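Local structure of aldehyde dehydrogenase family protein (Pseudomonas syringae pv. tomato, 6X9L) at residues I34-P39 with A46-G51. The protein probably oxidises long-chain aliphatic aldehydes with NAD+ as the electron acceptor, and binds NAD+ and octanal. The protein carries 1 engineered substitution. Residues are numbered along the deposited sequence; the frame is centred on the assembly and turned at random.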
ATOM      1  N   ILE A  34      -1.350  33.663   2.054  1.00 40.97           N
ATOM      2  CA  ILE A  34       0.009  33.159   1.961  1.00 40.32           C
ATOM      3  C   ILE A  34       0.709  33.981   0.889  1.00 37.67           C
ATOM      4  O   ILE A  34       0.271  34.005  -0.268  1.00 35.51           O
ATOM      5  CB  ILE A  34       0.046  31.654   1.643  1.00 39.92           C
ATOM      6  CG1 ILE A  34      -0.754  30.866   2.676  1.00 42.72           C
ATOM      7  CG2 ILE A  34       1.465  31.139   1.650  1.00 38.64           C
ATOM      8  CD1 ILE A  34      -0.726  29.371   2.456  1.00 40.94           C
ATOM      9  N   ALA A  35       1.759  34.681   1.286  1.00 38.71           N
ATOM     10  CA  ALA A  35       2.579  35.409   0.333  1.00 37.10           C
ATOM     11  C   ALA A  35       3.465  34.439  -0.457  1.00 35.44           C
ATOM     12  O   ALA A  35       3.940  33.434   0.078  1.00 35.87           O
ATOM     13  CB  ALA A  35       3.427  36.446   1.079  1.00 36.83           C
ATOM     14  N   VAL A  36       3.665  34.722  -1.746  1.00 42.41           N
ATOM     15  CA  VAL A  36       4.518  33.911  -2.617  1.00 40.88           C
ATOM     16  C   VAL A  36       5.751  34.728  -2.988  1.00 40.55           C
ATOM     17  O   VAL A  36       5.631  35.870  -3.461  1.00 40.28           O
ATOM     18  CB  VAL A  36       3.776  33.452  -3.883  1.00 38.68           C
ATOM     19  CG1 VAL A  36       4.682  32.551  -4.752  1.00 37.23           C
ATOM     20  CG2 VAL A  36       2.418  32.773  -3.524  1.00 38.54           C
ATOM     21  N   VAL A  37       6.935  34.144  -2.792  1.00 42.25           N
ATOM     22  CA  VAL A  37       8.199  34.854  -2.972  1.00 42.49           C
ATOM     23  C   VAL A  37       8.893  34.338  -4.222  1.00 41.97           C
ATOM     24  O   VAL A  37       9.042  33.122  -4.409  1.00 41.92           O
ATOM     25  CB  VAL A  37       9.119  34.709  -1.743  1.00 43.58           C
ATOM     26  CG1 VAL A  37      10.447  35.424  -1.974  1.00 44.08           C
ATOM     27  CG2 VAL A  37       8.432  35.262  -0.506  1.00 44.49           C
ATOM     28  N   ASN A  38       9.318  35.264  -5.073  1.00 40.61           N
ATOM     29  CA  ASN A  38      10.223  34.945  -6.173  1.00 40.82           C
ATOM     30  C   ASN A  38      11.606  34.636  -5.614  1.00 42.24           C
ATOM     31  O   ASN A  38      12.243  35.524  -5.034  1.00 43.01           O
ATOM     32  CB  ASN A  38      10.303  36.112  -7.153  1.00 40.73           C
ATOM     33  CG  ASN A  38      11.249  35.845  -8.305  1.00 41.67           C
ATOM     34  OD1 ASN A  38      12.097  34.939  -8.253  1.00 42.86           O
ATOM     35  ND2 ASN A  38      11.105  36.627  -9.368  1.00 41.71           N
ATOM     36  N   PRO A  39      12.126  33.421  -5.788  1.00 32.76           N
ATOM     37  CA  PRO A  39      13.438  33.112  -5.210  1.00 34.10           C
ATOM     38  C   PRO A  39      14.561  33.887  -5.847  1.00 35.45           C
ATOM     39  O   PRO A  39      15.609  34.046  -5.209  1.00 36.34           O
ATOM     40  CB  PRO A  39      13.592  31.606  -5.461  1.00 34.23           C
ATOM     41  CG  PRO A  39      12.638  31.278  -6.600  1.00 33.85           C
ATOM     42  CD  PRO A  39      11.743  32.467  -6.838  1.00 32.45           C
ATOM     43  N   ALA A  46       2.928  37.846  -5.092  1.00 43.81           N
ATOM     44  CA  ALA A  46       1.526  37.479  -5.127  1.00 43.65           C
ATOM     45  C   ALA A  46       1.152  36.842  -3.798  1.00 44.97           C
ATOM     46  O   ALA A  46       2.008  36.485  -2.985  1.00 45.89           O
ATOM     47  CB  ALA A  46       1.223  36.528  -6.286  1.00 42.18           C
ATOM     48  N   HIS A  47      -0.152  36.727  -3.581  1.00 39.77           N
ATOM     49  CA  HIS A  47      -0.708  36.065  -2.421  1.00 41.39           C
ATOM     50  C   HIS A  47      -1.728  35.046  -2.885  1.00 40.89           C
ATOM     51  O   HIS A  47      -2.320  35.173  -3.959  1.00 39.56           O
ATOM     52  CB  HIS A  47      -1.381  37.048  -1.472  1.00 42.77           C
ATOM     53  CG  HIS A  47      -0.444  38.039  -0.874  1.00 42.98           C
ATOM     54  ND1 HIS A  47       0.076  39.098  -1.590  1.00 41.63           N
ATOM     55  CD2 HIS A  47       0.064  38.137   0.376  1.00 44.37           C
ATOM     56  CE1 HIS A  47       0.875  39.799  -0.806  1.00 42.05           C
ATOM     57  NE2 HIS A  47       0.883  39.240   0.391  1.00 43.59           N
ATOM     58  N   VAL A  48      -1.929  34.032  -2.053  1.00 46.77           N
ATOM     59  CA  VAL A  48      -2.957  33.033  -2.272  1.00 46.74           C
ATOM     60  C   VAL A  48      -3.599  32.725  -0.931  1.00 49.94           C
ATOM     61  O   VAL A  48      -3.041  33.007   0.131  1.00 52.05           O
ATOM     62  CB  VAL A  48      -2.384  31.762  -2.914  1.00 44.91           C
ATOM     63  CG1 VAL A  48      -1.671  32.120  -4.194  1.00 42.48           C
ATOM     64  CG2 VAL A  48      -1.444  31.080  -1.953  1.00 45.75           C
ATOM     65  N   ALA A  49      -4.793  32.144  -0.995  1.00 38.59           N
ATOM     66  CA  ALA A  49      -5.575  31.884   0.203  1.00 41.76           C
ATOM     67  C   ALA A  49      -5.035  30.674   0.960  1.00 43.54           C
ATOM     68  O   ALA A  49      -4.390  29.789   0.385  1.00 41.60           O
ATOM     69  CB  ALA A  49      -7.042  31.659  -0.160  1.00 41.91           C
ATOM     70  N   SER A  50      -5.305  30.651   2.270  1.00 35.11           N
ATOM     71  CA  SER A  50      -4.881  29.579   3.163  1.00 36.23           C
ATOM     72  C   SER A  50      -6.118  28.862   3.686  1.00 37.23           C
ATOM     73  O   SER A  50      -6.873  29.420   4.498  1.00 38.24           O
ATOM     74  CB  SER A  50      -4.032  30.108   4.317  1.00 38.04           C
ATOM     75  OG  SER A  50      -3.436  29.028   5.020  1.00 37.51           O
ATOM     76  N   GLY A  51      -6.302  27.616   3.227  1.00 37.54           N
ATOM     77  CA  GLY A  51      -7.491  26.866   3.550  1.00 37.98           C
ATOM     78  C   GLY A  51      -7.521  26.391   4.991  1.00 39.10           C
ATOM     79  O   GLY A  51      -6.507  26.276   5.684  1.00 39.33           O
TER
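Ile34 and Val48 face each other as a hydrogen-bonded pair of an antiparallel hairpin, joined by Ile34 N to Val48 O (2.6 Å) and Val48 N to Ile34 O (2.8 Å); Val36 N to Ala46 O adds a third bond. The first N-H meets the carbonyl almost head-on, at a C=O...N angle of 167°, whereas the second comes in tilted from the carbonyl plane. Branched residues suit this close-packed face. Ile34 CB lies 3.9 Å from Val48 CG2, while Val36 CG2 reaches Val48 CG1 more loosely, the two valines meeting at a slant. With CG1 set beside its own backbone N (chi1 -56°), Ile34 extends along the short Ser50 side chain, CG1 3.7 Å from Ser50 CB and CD1 against OG.

On the other face Ala35 and His47 form a non-hydrogen-bonded pair, with less of each buried against the other strand. The imidazole meets exposed Ala35 obliquely, His47 CD2 3.8 Å from Ala35 CB, and a polar ring is at home on this solvent side. Ile34 lies about 4 Å, side chain to side chain, from NAD+-binding Glu185, so the hairpin borders the cofactor site. Through Val36 and Val48, the two-stranded sheet of 33-38 and 43-49 rests on Pro188 and Leu189, which begin helix 188-201.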